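Local coordinates for hypothetical protein PA2218 (Pseudomonas aeruginosa, PDB 2HDW) that is uncharacterised but has an alpha/beta hydrolase fold and is probably a hydrolase, related to Escherichia coli YcjY, at residues P248-K253 with A277-N282. Sequence-based numbering, arbitrary orientation.
Sequences PYNELK and AVNSGN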
ATOM      1  N   PRO A 248      10.009  -8.705 -16.263  1.00 14.25           N
ATOM      2  CA  PRO A 248       8.807  -9.166 -15.555  1.00 13.47           C
ATOM      3  C   PRO A 248       9.067  -9.517 -14.090  1.00 13.43           C
ATOM      4  O   PRO A 248      10.056 -10.173 -13.764  1.00 10.45           O
ATOM      5  CB  PRO A 248       8.372 -10.382 -16.372  1.00 14.72           C
ATOM      6  CG  PRO A 248       8.764  -9.986 -17.760  1.00 16.44           C
ATOM      7  CD  PRO A 248      10.154  -9.406 -17.552  1.00 14.20           C
ATOM      8  N   TYR A 249       8.157  -9.084 -13.223  1.00 11.30           N
ATOM      9  CA  TYR A 249       8.260  -9.310 -11.784  1.00 14.19           C
ATOM     10  C   TYR A 249       7.771 -10.671 -11.290  1.00 15.24           C
ATOM     11  O   TYR A 249       6.788 -11.224 -11.796  1.00 15.40           O
ATOM     12  CB  TYR A 249       7.488  -8.213 -11.041  1.00 13.49           C
ATOM     13  CG  TYR A 249       8.258  -6.927 -10.811  1.00 14.87           C
ATOM     14  CD1 TYR A 249       9.209  -6.476 -11.727  1.00 17.21           C
ATOM     15  CD2 TYR A 249       8.025  -6.156  -9.672  1.00 15.34           C
ATOM     16  CE1 TYR A 249       9.913  -5.284 -11.508  1.00 15.14           C
ATOM     17  CE2 TYR A 249       8.715  -4.973  -9.445  1.00 17.73           C
ATOM     18  CZ  TYR A 249       9.657  -4.542 -10.364  1.00 17.40           C
ATOM     19  OH  TYR A 249      10.333  -3.368 -10.122  1.00 18.68           O
ATOM     20  N   ASN A 250       8.466 -11.184 -10.280  1.00 15.34           N
ATOM     21  CA  ASN A 250       8.146 -12.453  -9.638  1.00 17.18           C
ATOM     22  C   ASN A 250       8.149 -13.708 -10.503  1.00 19.05           C
ATOM     23  O   ASN A 250       7.275 -14.569 -10.378  1.00 19.58           O
ATOM     24  CB  ASN A 250       6.814 -12.328  -8.897  1.00 17.46           C
ATOM     25  CG  ASN A 250       6.903 -11.378  -7.717  1.00 18.92           C
ATOM     26  OD1 ASN A 250       6.149 -10.407  -7.619  1.00 18.49           O
ATOM     27  ND2 ASN A 250       7.840 -11.650  -6.814  1.00 15.21           N
ATOM     28  N   GLU A 251       9.137 -13.813 -11.384  1.00 21.32           N
ATOM     29  CA  GLU A 251       9.273 -14.993 -12.224  1.00 22.65           C
ATOM     30  C   GLU A 251      10.470 -15.735 -11.639  1.00 22.78           C
ATOM     31  O   GLU A 251      11.553 -15.168 -11.506  1.00 22.93           O
ATOM     32  CB  GLU A 251       9.532 -14.601 -13.681  1.00 24.89           C
ATOM     33  CG  GLU A 251       8.445 -13.700 -14.257  1.00 29.22           C
ATOM     34  CD  GLU A 251       8.227 -13.898 -15.749  1.00 30.70           C
ATOM     35  OE1 GLU A 251       9.217 -13.853 -16.516  1.00 29.59           O
ATOM     36  OE2 GLU A 251       7.054 -14.092 -16.148  1.00 31.12           O
ATOM     37  N   LEU A 252      10.270 -16.995 -11.271  1.00 21.00           N
ATOM     38  CA  LEU A 252      11.341 -17.772 -10.665  1.00 21.50           C
ATOM     39  C   LEU A 252      12.267 -18.442 -11.679  1.00 22.72           C
ATOM     40  O   LEU A 252      11.817 -19.040 -12.652  1.00 22.96           O
ATOM     41  CB  LEU A 252      10.740 -18.812  -9.719  1.00 19.90           C
ATOM     42  CG  LEU A 252       9.839 -18.221  -8.626  1.00 17.63           C
ATOM     43  CD1 LEU A 252       9.185 -19.342  -7.843  1.00 19.42           C
ATOM     44  CD2 LEU A 252      10.660 -17.327  -7.701  1.00 16.37           C
ATOM     45  N   LYS A 253      13.567 -18.327 -11.437  1.00 24.46           N
ATOM     46  CA  LYS A 253      14.576 -18.907 -12.316  1.00 26.32           C
ATOM     47  C   LYS A 253      15.294 -20.032 -11.582  1.00 26.58           C
ATOM     48  O   LYS A 253      16.017 -20.825 -12.187  1.00 28.14           O
ATOM     49  CB  LYS A 253      15.580 -17.829 -12.731  1.00 27.23           C
ATOM     50  CG  LYS A 253      14.926 -16.626 -13.394  1.00 30.33           C
ATOM     51  CD  LYS A 253      15.927 -15.539 -13.735  1.00 32.61           C
ATOM     52  CE  LYS A 253      15.229 -14.340 -14.372  1.00 33.65           C
ATOM     53  NZ  LYS A 253      16.178 -13.238 -14.709  1.00 35.22           N
ATOM     54  N   ALA A 277      -1.699  -5.887 -11.885  1.00 10.87           N
ATOM     55  CA  ALA A 277      -0.661  -5.631 -10.885  1.00 10.61           C
ATOM     56  C   ALA A 277       0.762  -5.683 -11.422  1.00 11.12           C
ATOM     57  O   ALA A 277       1.112  -6.568 -12.211  1.00 11.40           O
ATOM     58  CB  ALA A 277      -0.799  -6.612  -9.719  1.00  9.75           C
ATOM     59  N   VAL A 278       1.575  -4.721 -10.986  1.00  9.04           N
ATOM     60  CA  VAL A 278       2.981  -4.662 -11.367  1.00 10.68           C
ATOM     61  C   VAL A 278       3.658  -5.957 -10.918  1.00 10.87           C
ATOM     62  O   VAL A 278       4.417  -6.576 -11.666  1.00 11.11           O
ATOM     63  CB  VAL A 278       3.705  -3.478 -10.670  1.00  9.85           C
ATOM     64  CG1 VAL A 278       5.218  -3.734 -10.628  1.00 10.11           C
ATOM     65  CG2 VAL A 278       3.412  -2.184 -11.406  1.00  9.56           C
ATOM     66  N   ASN A 279       3.375  -6.364  -9.685  1.00 10.63           N
ATOM     67  CA  ASN A 279       3.989  -7.561  -9.139  1.00 10.58           C
ATOM     68  C   ASN A 279       3.538  -8.855  -9.803  1.00  9.95           C
ATOM     69  O   ASN A 279       4.221  -9.871  -9.705  1.00 11.04           O
ATOM     70  CB  ASN A 279       3.758  -7.617  -7.626  1.00  9.06           C
ATOM     71  CG  ASN A 279       4.381  -6.428  -6.910  1.00  9.26           C
ATOM     72  OD1 ASN A 279       5.328  -5.822  -7.415  1.00  8.69           O
ATOM     73  ND2 ASN A 279       3.861  -6.094  -5.731  1.00  6.51           N
ATOM     74  N   SER A 280       2.399  -8.824 -10.485  1.00 11.18           N
ATOM     75  CA  SER A 280       1.908 -10.021 -11.159  1.00 12.00           C
ATOM     76  C   SER A 280       2.399 -10.129 -12.602  1.00 12.03           C
ATOM     77  O   SER A 280       1.611 -10.044 -13.541  1.00 13.91           O
ATOM     78  CB  SER A 280       0.375 -10.072 -11.133  1.00 13.27           C
ATOM     79  OG  SER A 280      -0.115 -10.424  -9.846  1.00  9.99           O
ATOM     80  N   GLY A 281       3.704 -10.304 -12.777  1.00 13.40           N
ATOM     81  CA  GLY A 281       4.253 -10.459 -14.115  1.00 12.78           C
ATOM     82  C   GLY A 281       4.556  -9.205 -14.915  1.00 13.01           C
ATOM     83  O   GLY A 281       4.968  -9.299 -16.072  1.00 10.31           O
ATOM     84  N   ASN A 282       4.342  -8.031 -14.331  1.00 10.64           N
ATOM     85  CA  ASN A 282       4.645  -6.797 -15.040  1.00 11.25           C
ATOM     86  C   ASN A 282       5.840  -6.120 -14.384  1.00 11.47           C
ATOM     87  O   ASN A 282       6.748  -6.810 -13.912  1.00 12.01           O
ATOM     88  CB  ASN A 282       3.417  -5.880 -15.062  1.00 12.32           C
ATOM     89  CG  ASN A 282       2.253  -6.508 -15.802  1.00 14.84           C
ATOM     90  OD1 ASN A 282       1.296  -6.979 -15.191  1.00 16.68           O
ATOM     91  ND2 ASN A 282       2.342  -6.541 -17.129  1.00 12.44           N
TER
HETATM   92  O   HOH W   1       5.147 -11.952 -17.015  1.00 14.29           O
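Tyr249 and Gly281 lie where two loops of this alpha/beta hydrolase-fold protein meet, one leading into helix 258-267 and the other following it, in a helical part of the chain that adds no strand to the central sheet. Two backbone hydrogen bonds join the loops: Tyr249 N donates to Asn282 O (2.8 Å), and Gly281 N reaches Tyr249 O in a longer, weak bond (3.4 Å). The same carbonyls take C-H...O contacts, Asn282 O from Pro248 CA and Tyr249 O from Gly281 CA. Gly281, with positive phi (84°), follows Ser280, the centre of an inverse gamma turn.

Tyr249, which buries more surface against the other loop than any other residue here (86 Å²), lies against Val278 and Asn279. The rotation of Val278 (chi1 158°) puts CG1, not CG2, against the tyrosine, in an off-centre CH-pi contact 4.2 Å from the centroid of the Tyr249 ring. At the ring edge, Asn279 OD1 lies 3.5 Å from Tyr249 CD2, its amide within 7° of the ring plane; Asn279 ND2 meanwhile donates to Phe105 O, tying this loop to another part of the chain. Trp284 meets the tyrosine ring with its plane steeply inclined.

A water links exposed Glu251 to the Gly281 backbone, donating to Glu251 OE2 at 3.0 Å and to Gly281 O at 2.8 Å.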